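Beta-galactosidase (Trichoderma reesei, PDB 3OG2) probably catalyses the hydrolysis of terminal non-reducing beta-D-galactose residues in beta-D-galactosides, as a secreted, glycosylated member of glycoside hydrolase family 35. Local coordinates at residues Leu174-Pro177 with Glu178-Tyr181; Tyr195-Tyr198 with Val199-Ala203; Thr222-Pro225 with Gly226-Leu229; Gln202-Asn205 with Ala206-Val210. All blocks are in the same frame, centred on the assembly; numbering follows the deposited sequence.

Interaction 1: residues Leu174-Pro177 with Glu178-Tyr181; sequences LYQP and ENEY
The flat amides of Gln-176 and Asn-179 meet at a slant, with their planes 38° apart. They touch through polar atoms and do not stack. Gln-176 NE2 lies in the carbonyl plane of Asn-179, on a lone pair of OD1, at 3.1 Å. Gln-176 NE2 also gives a straighter bond to Glu-178 O, at 2.9 Å. Both acceptors sit 16° out of the Gln-176 amide plane. CG of Gln-176 is anti to its backbone N (chi1 175°), and the extended chain carries the amide toward Glu-178 and Asn-179. Its OE1 accepts from Arg-114, which helps fix the amide's rotation. An alanine here removes the amide and would probably leave the Asn-179 side chain less firmly held and the buried Glu-178 O short of a partner. Asn-179 OD1 also accepts from Tyr-76 OH and Asn-215. Water 1 bridges Gln-176 O and Glu-178 O. Glu-178 folds back, and its OE1 takes Asn-179 N at 2.8 Å; Tyr-195 and Arg-140 hold the carboxylate from outside. Asn-179 and Glu-180 belong to the galactose site, so Gln-176 is a second-shell residue there. Residues 174-177 lie on strand 172-177 of the TIM barrel. That strand runs parallel to strand 110-116, Pro-177 packs on Val-199 of helix 193-205, and Gln-176 touches Val-277 of strand 275-280.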
loop_
_atom_site.group_PDB
_atom_site.type_symbol
_atom_site.label_atom_id
_atom_site.label_comp_id
_atom_site.label_asym_id
_atom_site.label_seq_id
_atom_site.Cartn_x
_atom_site.Cartn_y
_atom_site.Cartn_z
ATOM N N LEU A 174 -4.975 1.886 -18.350
ATOM C CA LEU A 174 -5.293 0.448 -18.294
ATOM C C LEU A 174 -6.402 0.270 -17.256
ATOM O O LEU A 174 -6.508 1.041 -16.317
ATOM C CB LEU A 174 -4.122 -0.394 -17.870
ATOM C CG LEU A 174 -2.951 -0.458 -18.853
ATOM C CD1 LEU A 174 -1.755 -1.111 -18.129
ATOM C CD2 LEU A 174 -3.345 -1.273 -20.091
ATOM N N TYR A 175 -7.240 -0.753 -17.482
ATOM C CA TYR A 175 -8.308 -1.081 -16.558
ATOM C C TYR A 175 -8.300 -2.572 -16.277
ATOM O O TYR A 175 -8.252 -3.383 -17.202
ATOM C CB TYR A 175 -9.631 -0.646 -17.200
ATOM C CG TYR A 175 -10.901 -0.855 -16.418
ATOM C CD1 TYR A 175 -11.495 -2.114 -16.227
ATOM C CD2 TYR A 175 -11.553 0.285 -15.866
ATOM C CE1 TYR A 175 -12.637 -2.261 -15.510
ATOM C CE2 TYR A 175 -12.748 0.113 -15.170
ATOM C CZ TYR A 175 -13.284 -1.163 -14.999
ATOM O OH TYR A 175 -14.481 -1.315 -14.309
ATOM N N GLN A 176 -8.449 -2.920 -14.992
ATOM C CA GLN A 176 -8.557 -4.341 -14.613
ATOM C C GLN A 176 -9.986 -4.607 -14.158
ATOM O O GLN A 176 -10.470 -4.013 -13.170
ATOM C CB GLN A 176 -7.609 -4.641 -13.431
ATOM C CG GLN A 176 -7.769 -6.070 -12.919
ATOM C CD GLN A 176 -6.984 -6.275 -11.655
ATOM O OE1 GLN A 176 -5.728 -6.253 -11.651
ATOM N NE2 GLN A 176 -7.663 -6.497 -10.513
ATOM N N PRO A 177 -10.691 -5.532 -14.797
ATOM C CA PRO A 177 -11.973 -5.989 -14.339
ATOM C C PRO A 177 -11.788 -7.158 -13.352
ATOM O O PRO A 177 -10.942 -8.022 -13.600
ATOM C CB PRO A 177 -12.643 -6.492 -15.632
ATOM C CG PRO A 177 -11.523 -6.850 -16.567
ATOM C CD PRO A 177 -10.275 -6.186 -16.089
ATOM N N GLU A 178 -12.594 -7.203 -12.276
ATOM C CA GLU A 178 -12.510 -8.365 -11.344
ATOM C C GLU A 178 -11.156 -8.351 -10.628
ATOM O O GLU A 178 -10.428 -7.325 -10.654
ATOM C CB GLU A 178 -12.824 -9.713 -12.045
ATOM C CG GLU A 178 -14.118 -10.374 -11.553
ATOM C CD GLU A 178 -13.992 -11.056 -10.212
ATOM O OE1 GLU A 178 -12.831 -11.264 -9.740
ATOM O OE2 GLU A 178 -15.015 -11.453 -9.580
ATOM N N ASN A 179 -10.789 -9.430 -9.961
ATOM C CA ASN A 179 -9.504 -9.457 -9.237
ATOM C C ASN A 179 -9.147 -10.904 -8.945
ATOM O O ASN A 179 -9.896 -11.542 -8.187
ATOM C CB ASN A 179 -9.603 -8.658 -7.931
ATOM C CG ASN A 179 -8.236 -8.650 -7.253
ATOM O OD1 ASN A 179 -7.409 -7.828 -7.735
ATOM N ND2 ASN A 179 -7.896 -9.479 -6.292
ATOM N N GLU A 180 -8.046 -11.392 -9.487
ATOM C CA GLU A 180 -7.594 -12.759 -9.203
ATOM C C GLU A 180 -8.745 -13.767 -9.346
ATOM O O GLU A 180 -9.008 -14.610 -8.477
ATOM C CB GLU A 180 -6.919 -12.910 -7.824
ATOM C CG GLU A 180 -5.596 -12.154 -7.798
ATOM C CD GLU A 180 -4.674 -12.485 -6.677
ATOM O OE1 GLU A 180 -5.114 -13.046 -5.653
ATOM O OE2 GLU A 180 -3.434 -12.167 -6.718
ATOM N N TYR A 181 -9.394 -13.673 -10.504
ATOM C CA TYR A 181 -10.465 -14.641 -10.833
ATOM C C TYR A 181 -9.790 -15.903 -11.313
ATOM O O TYR A 181 -9.511 -16.031 -12.520
ATOM C CB TYR A 181 -11.422 -13.990 -11.867
ATOM C CG TYR A 181 -12.569 -14.948 -12.183
ATOM C CD1 TYR A 181 -13.598 -15.164 -11.252
ATOM C CD2 TYR A 181 -12.633 -15.632 -13.397
ATOM C CE1 TYR A 181 -14.634 -16.040 -11.552
ATOM C CE2 TYR A 181 -13.658 -16.492 -13.685
ATOM C CZ TYR A 181 -14.649 -16.684 -12.761
ATOM O OH TYR A 181 -15.678 -17.571 -13.061
HETATM O O HOH W 1 -10.449 -4.535 -10.486
#

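Interaction 2: residues Tyr195-Tyr198 with Val199-Ala203; sequences YMQY and VIDQA
These are i to i+4 contacts on several sides of helix 193-205, which follows strand 172-177 in the TIM barrel. Main-chain bonds set the spacing, for example Val-199 N to Tyr-195 O at 3.1 Å. Val-199 CG2 lies over one face of the Tyr-195 ring, offset toward its rim. Val-199 CG2 is 4.0 Å from the centroid of the Tyr-195 ring, a CH-pi contact. The ring's OH bonds to Glu-178. On another side of the helix, Gln-197 NE2 donates to Asp-201 OD1 at 2.9 Å. The bond is nearly straight (172°). OD1 lies in the amide plane of Gln-197, but the donor comes from above the carboxylate plane. The Gln-197 chain bends at chi2 (64°), which turns its amide along the helix toward Asp-201. Its OE1 accepts from Gly-230 N. Tyr-198 and Gln-202 pack at a slant, with Tyr-198 CE1 3.5 Å from Gln-202 NE2. Both polar ends bond to Asp-151 on helix 144-163. The chemistry thus divides by side: an aromatic-aliphatic pair is buried toward the barrel, while between two partly exposed residues the neutral amide gives Asp-201 OD1 one bond and would probably ease its negative charge slightly without a salt bridge.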
loop_
_atom_site.group_PDB
_atom_site.type_symbol
_atom_site.label_atom_id
_atom_site.label_comp_id
_atom_site.label_asym_id
_atom_site.label_seq_id
_atom_site.Cartn_x
_atom_site.Cartn_y
_atom_site.Cartn_z
ATOM N N TYR A 195 -19.946 -15.122 -16.938
ATOM C CA TYR A 195 -19.694 -14.202 -15.824
ATOM C C TYR A 195 -18.595 -13.218 -16.177
ATOM O O TYR A 195 -18.734 -11.985 -16.058
ATOM C CB TYR A 195 -19.352 -14.995 -14.550
ATOM C CG TYR A 195 -18.827 -14.070 -13.478
ATOM C CD1 TYR A 195 -19.672 -13.161 -12.876
ATOM C CD2 TYR A 195 -17.483 -14.100 -13.083
ATOM C CE1 TYR A 195 -19.183 -12.299 -11.894
ATOM C CE2 TYR A 195 -16.998 -13.247 -12.125
ATOM C CZ TYR A 195 -17.860 -12.341 -11.534
ATOM O OH TYR A 195 -17.413 -11.474 -10.546
ATOM N N MET A 196 -17.488 -13.763 -16.681
ATOM C CA MET A 196 -16.344 -12.894 -17.015
ATOM C C MET A 196 -16.715 -11.853 -18.043
ATOM O O MET A 196 -16.318 -10.693 -17.978
ATOM C CB MET A 196 -15.172 -13.753 -17.510
ATOM C CG MET A 196 -14.624 -14.735 -16.493
ATOM S SD MET A 196 -13.757 -16.137 -17.291
ATOM C CE MET A 196 -12.254 -15.287 -17.632
ATOM N N GLN A 197 -17.474 -12.301 -19.085
ATOM C CA GLN A 197 -17.864 -11.335 -20.111
ATOM C C GLN A 197 -18.853 -10.309 -19.581
ATOM O O GLN A 197 -18.824 -9.176 -20.059
ATOM C CB GLN A 197 -18.476 -12.087 -21.316
ATOM C CG GLN A 197 -18.653 -11.113 -22.481
ATOM C CD GLN A 197 -17.327 -10.576 -22.973
ATOM O OE1 GLN A 197 -16.318 -11.264 -23.152
ATOM N NE2 GLN A 197 -17.343 -9.265 -23.201
ATOM N N TYR A 198 -19.764 -10.696 -18.668
ATOM C CA TYR A 198 -20.674 -9.681 -18.099
ATOM C C TYR A 198 -19.833 -8.588 -17.430
ATOM O O TYR A 198 -20.167 -7.392 -17.574
ATOM C CB TYR A 198 -21.576 -10.334 -17.075
ATOM C CG TYR A 198 -22.667 -9.422 -16.559
ATOM C CD1 TYR A 198 -22.425 -8.583 -15.452
ATOM C CD2 TYR A 198 -23.927 -9.378 -17.155
ATOM C CE1 TYR A 198 -23.404 -7.737 -14.984
ATOM C CE2 TYR A 198 -24.920 -8.539 -16.681
ATOM C CZ TYR A 198 -24.660 -7.708 -15.591
ATOM O OH TYR A 198 -25.661 -6.905 -15.105
ATOM N N VAL A 199 -18.803 -8.985 -16.675
ATOM C CA VAL A 199 -17.994 -7.984 -15.937
ATOM C C VAL A 199 -17.297 -7.067 -16.923
ATOM O O VAL A 199 -17.247 -5.831 -16.772
ATOM C CB VAL A 199 -17.014 -8.741 -15.027
ATOM C CG1 VAL A 199 -15.970 -7.816 -14.416
ATOM C CG2 VAL A 199 -17.787 -9.490 -13.935
ATOM N N ILE A 200 -16.762 -7.653 -18.033
ATOM C CA ILE A 200 -16.176 -6.806 -19.074
ATOM C C ILE A 200 -17.193 -5.867 -19.718
ATOM O O ILE A 200 -16.899 -4.676 -19.910
ATOM C CB ILE A 200 -15.511 -7.700 -20.170
ATOM C CG1 ILE A 200 -14.257 -8.379 -19.587
ATOM C CG2 ILE A 200 -15.209 -6.917 -21.437
ATOM C CD1 ILE A 200 -13.693 -9.479 -20.485
ATOM N N ASP A 201 -18.363 -6.409 -20.044
ATOM C CA ASP A 201 -19.396 -5.605 -20.677
ATOM C C ASP A 201 -19.792 -4.417 -19.790
ATOM O O ASP A 201 -20.061 -3.328 -20.337
ATOM C CB ASP A 201 -20.663 -6.427 -20.953
ATOM C CG ASP A 201 -20.589 -7.495 -22.005
ATOM O OD1 ASP A 201 -19.633 -7.519 -22.837
ATOM O OD2 ASP A 201 -21.530 -8.364 -22.066
ATOM N N GLN A 202 -19.832 -4.623 -18.471
ATOM C CA GLN A 202 -20.211 -3.467 -17.624
ATOM C C GLN A 202 -19.240 -2.317 -17.825
ATOM O O GLN A 202 -19.583 -1.150 -17.842
ATOM C CB GLN A 202 -20.187 -3.813 -16.144
ATOM C CG GLN A 202 -21.264 -4.828 -15.707
ATOM C CD GLN A 202 -21.075 -5.134 -14.242
ATOM O OE1 GLN A 202 -19.972 -5.609 -13.857
ATOM N NE2 GLN A 202 -22.058 -4.869 -13.409
ATOM N N ALA A 203 -17.927 -2.683 -17.878
ATOM C CA ALA A 203 -16.905 -1.621 -18.011
ATOM C C ALA A 203 -16.983 -1.007 -19.397
ATOM O O ALA A 203 -16.939 0.230 -19.551
ATOM C CB ALA A 203 -15.527 -2.227 -17.747
#

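Interaction 3: residues Thr222-Pro225 with Gly226-Leu229; sequences TGAP and GTGL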
loop_
_atom_site.group_PDB
_atom_site.type_symbol
_atom_site.label_atom_id
_atom_site.label_comp_id
_atom_site.label_asym_id
_atom_site.label_seq_id
_atom_site.Cartn_x
_atom_site.Cartn_y
_atom_site.Cartn_z
ATOM N N THR A 222 -6.361 -18.089 -17.092
ATOM C CA THR A 222 -7.777 -17.660 -17.108
ATOM C C THR A 222 -7.921 -16.287 -17.710
ATOM O O THR A 222 -7.221 -15.353 -17.269
ATOM C CB THR A 222 -8.337 -17.723 -15.671
ATOM O OG1 THR A 222 -8.237 -19.107 -15.237
ATOM C CG2 THR A 222 -9.788 -17.314 -15.605
ATOM N N GLY A 223 -8.807 -16.159 -18.682
ATOM C CA GLY A 223 -9.144 -14.869 -19.292
ATOM C C GLY A 223 -8.116 -14.480 -20.325
ATOM O O GLY A 223 -8.198 -13.348 -20.866
ATOM N N ALA A 224 -7.103 -15.270 -20.651
ATOM C CA ALA A 224 -6.120 -14.858 -21.615
ATOM C C ALA A 224 -6.700 -14.674 -22.993
ATOM O O ALA A 224 -7.655 -15.364 -23.371
ATOM C CB ALA A 224 -5.011 -15.910 -21.667
ATOM N N PRO A 225 -6.068 -13.801 -23.795
ATOM C CA PRO A 225 -6.404 -13.780 -25.227
ATOM C C PRO A 225 -6.356 -15.172 -25.830
ATOM O O PRO A 225 -5.471 -15.953 -25.540
ATOM C CB PRO A 225 -5.262 -12.936 -25.781
ATOM C CG PRO A 225 -4.988 -11.955 -24.657
ATOM C CD PRO A 225 -5.031 -12.802 -23.381
ATOM N N GLY A 226 -7.342 -15.500 -26.667
ATOM C CA GLY A 226 -7.416 -16.840 -27.236
ATOM C C GLY A 226 -8.416 -17.705 -26.469
ATOM O O GLY A 226 -8.762 -18.778 -26.979
ATOM N N THR A 227 -8.892 -17.303 -25.297
ATOM C CA THR A 227 -9.833 -18.141 -24.582
ATOM C C THR A 227 -11.281 -17.780 -24.890
ATOM O O THR A 227 -12.225 -18.325 -24.322
ATOM C CB THR A 227 -9.607 -18.055 -23.050
ATOM O OG1 THR A 227 -9.781 -16.706 -22.621
ATOM C CG2 THR A 227 -8.210 -18.536 -22.651
ATOM N N GLY A 228 -11.532 -16.880 -25.834
ATOM C CA GLY A 228 -12.877 -16.650 -26.283
ATOM C C GLY A 228 -13.666 -15.706 -25.383
ATOM O O GLY A 228 -13.233 -14.634 -24.911
ATOM N N LEU A 229 -14.884 -16.175 -25.063
ATOM C CA LEU A 229 -15.780 -15.366 -24.260
ATOM C C LEU A 229 -15.148 -15.048 -22.917
ATOM O O LEU A 229 -14.588 -15.918 -22.261
ATOM C CB LEU A 229 -17.039 -16.220 -24.052
ATOM C CG LEU A 229 -18.162 -15.497 -23.385
ATOM C CD1 LEU A 229 -18.750 -14.374 -24.251
ATOM C CD2 LEU A 229 -19.288 -16.531 -23.104
#
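Thr-227 grips Ala-224 O twice, closing a type II beta turn that runs from Ala-224 to Thr-227. Thr-227 N donates to Ala-224 O at 3.0 Å. Thr-227 OG1 donates to Ala-224 O at 2.6 Å. The hydroxyl comes in 16° from the carbonyl plane and the backbone N 24° from it. OG1 stands between the backbone N and the carbonyl carbon (chi1 60°), and this rotation brings it back over the turn. A valine here has no hydroxyl, and the turn is likely to be held less firmly, with Ala-224 O gripped by one donor. Pro-225 and Gly-226 fill the two central positions, as suits a type II turn. Gly-226 has a positive phi, where a side chain would press on Pro-225 O. Further out, Ala-224 and Pro-225 lean on Tyr-235, and Gly-223 pairs by backbone with Val-232. Thr-227 O accepts from Lys-193 at the start of helix 193-205. The turn lies in the loop between that helix and strand 236-239. Inside it, the methyl CG2 of Thr-227 faces Ala-224, reaching its CB at 4.3 Å.

Interaction 4: residues Gln202-Asn205 with Ala206-Val210; sequences QARN and AGIIV
Arg-204 NH1 donates to two carbonyls of the chain just past the helix. Arg-204 NH1 to Val-210 O is 2.9 Å and close to straight (169°). Arg-204 NH1 to Ile-208 O is 3.0 Å. Both oxygens lie at the edge of the guanidinium, near its plane. The two carbonyls are met differently: NH1 is only tilted from the carbonyl plane of Val-210, but stands above that of Ile-208. The Arg-204 chain bends at chi2 (-62°), which swings the guanidinium round toward the segment that leaves the helix. NH2 makes a salt bridge with Asp-233, so the group is held at two of its nitrogens. Water 2 adds a further link, donating to Arg-204 O at 2.7 Å and to Ile-208 O. The backbone here forms a Schellman motif at the C-terminal end of helix 193-205. Ile-208 N bonds to Ala-203 O at 3.1 Å, and Gly-207 N to Arg-204 O at 3.0 Å. Gly-207 makes the reversal with phi 104°; a side chain there would press on the carbonyl of Ala-206. Ala-206 N gives only weak bonds, to Gln-202 O and Ala-203 O. The motif brings its usual apolar pair together, Ala-203 CB and Ile-208 CG1, at 4.1 Å. Both residues then rest on Tyr-175 of strand 172-177. Ile-208 also touches Ile-161 and Ala-162 of helix 144-163, and Ala-206 touches Ala-158 of the same helix. Gln-165 bonds to the backbone of Gly-207, Ile-209 and Val-210.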
loop_
_atom_site.group_PDB
_atom_site.type_symbol
_atom_site.label_atom_id
_atom_site.label_comp_id
_atom_site.label_asym_id
_atom_site.label_seq_id
_atom_site.Cartn_x
_atom_site.Cartn_y
_atom_site.Cartn_z
ATOM N N GLN A 202 -19.832 -4.623 -18.471
ATOM C CA GLN A 202 -20.211 -3.467 -17.624
ATOM C C GLN A 202 -19.240 -2.317 -17.825
ATOM O O GLN A 202 -19.583 -1.150 -17.842
ATOM C CB GLN A 202 -20.187 -3.813 -16.144
ATOM C CG GLN A 202 -21.264 -4.828 -15.707
ATOM C CD GLN A 202 -21.075 -5.134 -14.242
ATOM O OE1 GLN A 202 -19.972 -5.609 -13.857
ATOM N NE2 GLN A 202 -22.058 -4.869 -13.409
ATOM N N ALA A 203 -17.927 -2.683 -17.878
ATOM C CA ALA A 203 -16.905 -1.621 -18.011
ATOM C C ALA A 203 -16.983 -1.007 -19.397
ATOM O O ALA A 203 -16.939 0.230 -19.551
ATOM C CB ALA A 203 -15.527 -2.227 -17.747
ATOM N N ARG A 204 -17.099 -1.817 -20.475
ATOM C CA ARG A 204 -17.167 -1.275 -21.838
ATOM C C ARG A 204 -18.400 -0.379 -21.970
ATOM O O ARG A 204 -18.351 0.665 -22.602
ATOM C CB ARG A 204 -17.231 -2.427 -22.858
ATOM C CG ARG A 204 -15.908 -3.173 -22.929
ATOM C CD ARG A 204 -14.761 -2.300 -23.391
ATOM N NE ARG A 204 -13.557 -3.045 -23.770
ATOM C CZ ARG A 204 -12.292 -2.628 -23.649
ATOM N NH1 ARG A 204 -12.044 -1.429 -23.135
ATOM N NH2 ARG A 204 -11.323 -3.424 -24.043
ATOM N N ASN A 205 -19.531 -0.826 -21.394
ATOM C CA ASN A 205 -20.787 -0.081 -21.510
ATOM C C ASN A 205 -20.668 1.274 -20.820
ATOM O O ASN A 205 -21.378 2.210 -21.233
ATOM C CB ASN A 205 -21.946 -0.844 -20.885
ATOM C CG ASN A 205 -22.407 -2.056 -21.663
ATOM O OD1 ASN A 205 -23.137 -2.927 -21.117
ATOM N ND2 ASN A 205 -21.996 -2.162 -22.890
ATOM N N ALA A 206 -19.805 1.380 -19.808
ATOM C CA ALA A 206 -19.626 2.661 -19.087
ATOM C C ALA A 206 -18.589 3.555 -19.749
ATOM O O ALA A 206 -18.328 4.662 -19.220
ATOM C CB ALA A 206 -19.203 2.387 -17.639
ATOM N N GLY A 207 -18.041 3.132 -20.894
ATOM C CA GLY A 207 -17.144 3.965 -21.647
ATOM C C GLY A 207 -15.660 3.643 -21.557
ATOM O O GLY A 207 -14.851 4.430 -22.054
ATOM N N ILE A 208 -15.303 2.528 -20.908
ATOM C CA ILE A 208 -13.897 2.185 -20.821
ATOM C C ILE A 208 -13.448 1.699 -22.193
ATOM O O ILE A 208 -14.037 0.720 -22.682
ATOM C CB ILE A 208 -13.662 1.106 -19.743
ATOM C CG1 ILE A 208 -14.079 1.605 -18.365
ATOM C CG2 ILE A 208 -12.233 0.600 -19.763
ATOM C CD1 ILE A 208 -13.256 2.791 -17.827
ATOM N N ILE A 209 -12.466 2.398 -22.794
ATOM C CA ILE A 209 -11.980 2.007 -24.126
ATOM C C ILE A 209 -10.490 1.701 -24.079
ATOM O O ILE A 209 -9.960 1.226 -25.070
ATOM C CB ILE A 209 -12.262 3.076 -25.200
ATOM C CG1 ILE A 209 -11.661 4.435 -24.854
ATOM C CG2 ILE A 209 -13.785 3.140 -25.455
ATOM C CD1 ILE A 209 -11.839 5.443 -26.016
ATOM N N VAL A 210 -9.782 1.955 -22.946
ATOM C CA VAL A 210 -8.397 1.557 -22.828
ATOM C C VAL A 210 -8.329 0.050 -22.707
ATOM O O VAL A 210 -9.362 -0.628 -22.544
ATOM C CB VAL A 210 -7.714 2.258 -21.628
ATOM C CG1 VAL A 210 -7.654 3.796 -21.925
ATOM C CG2 VAL A 210 -8.384 1.950 -20.297
HETATM O O HOH W 2 -16.331 1.209 -24.284
#

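Interactions 1 and 2 lie on strand 172-177, the loop after it and helix 193-205; interaction 4 runs from the helix into the next loop, where interaction 3 also lies. Interaction 1 is the buried one, built of polar groups beside the sugar site. Interactions 2 and 4 share Gln-202 and Ala-203 on helix 193-205 and are partly buried: the first mixes side-chain pairs, the second caps the helix end mainly through backbone oxygens. A polar pair joins interactions 1 and 2, and packing joins 1 and 4. Interaction 3, a turn nearer the surface, touches interaction 1 through Thr-222 CG2 on Tyr-181 O and interaction 2 through Met-196 and Leu-229, but does not touch interaction 4.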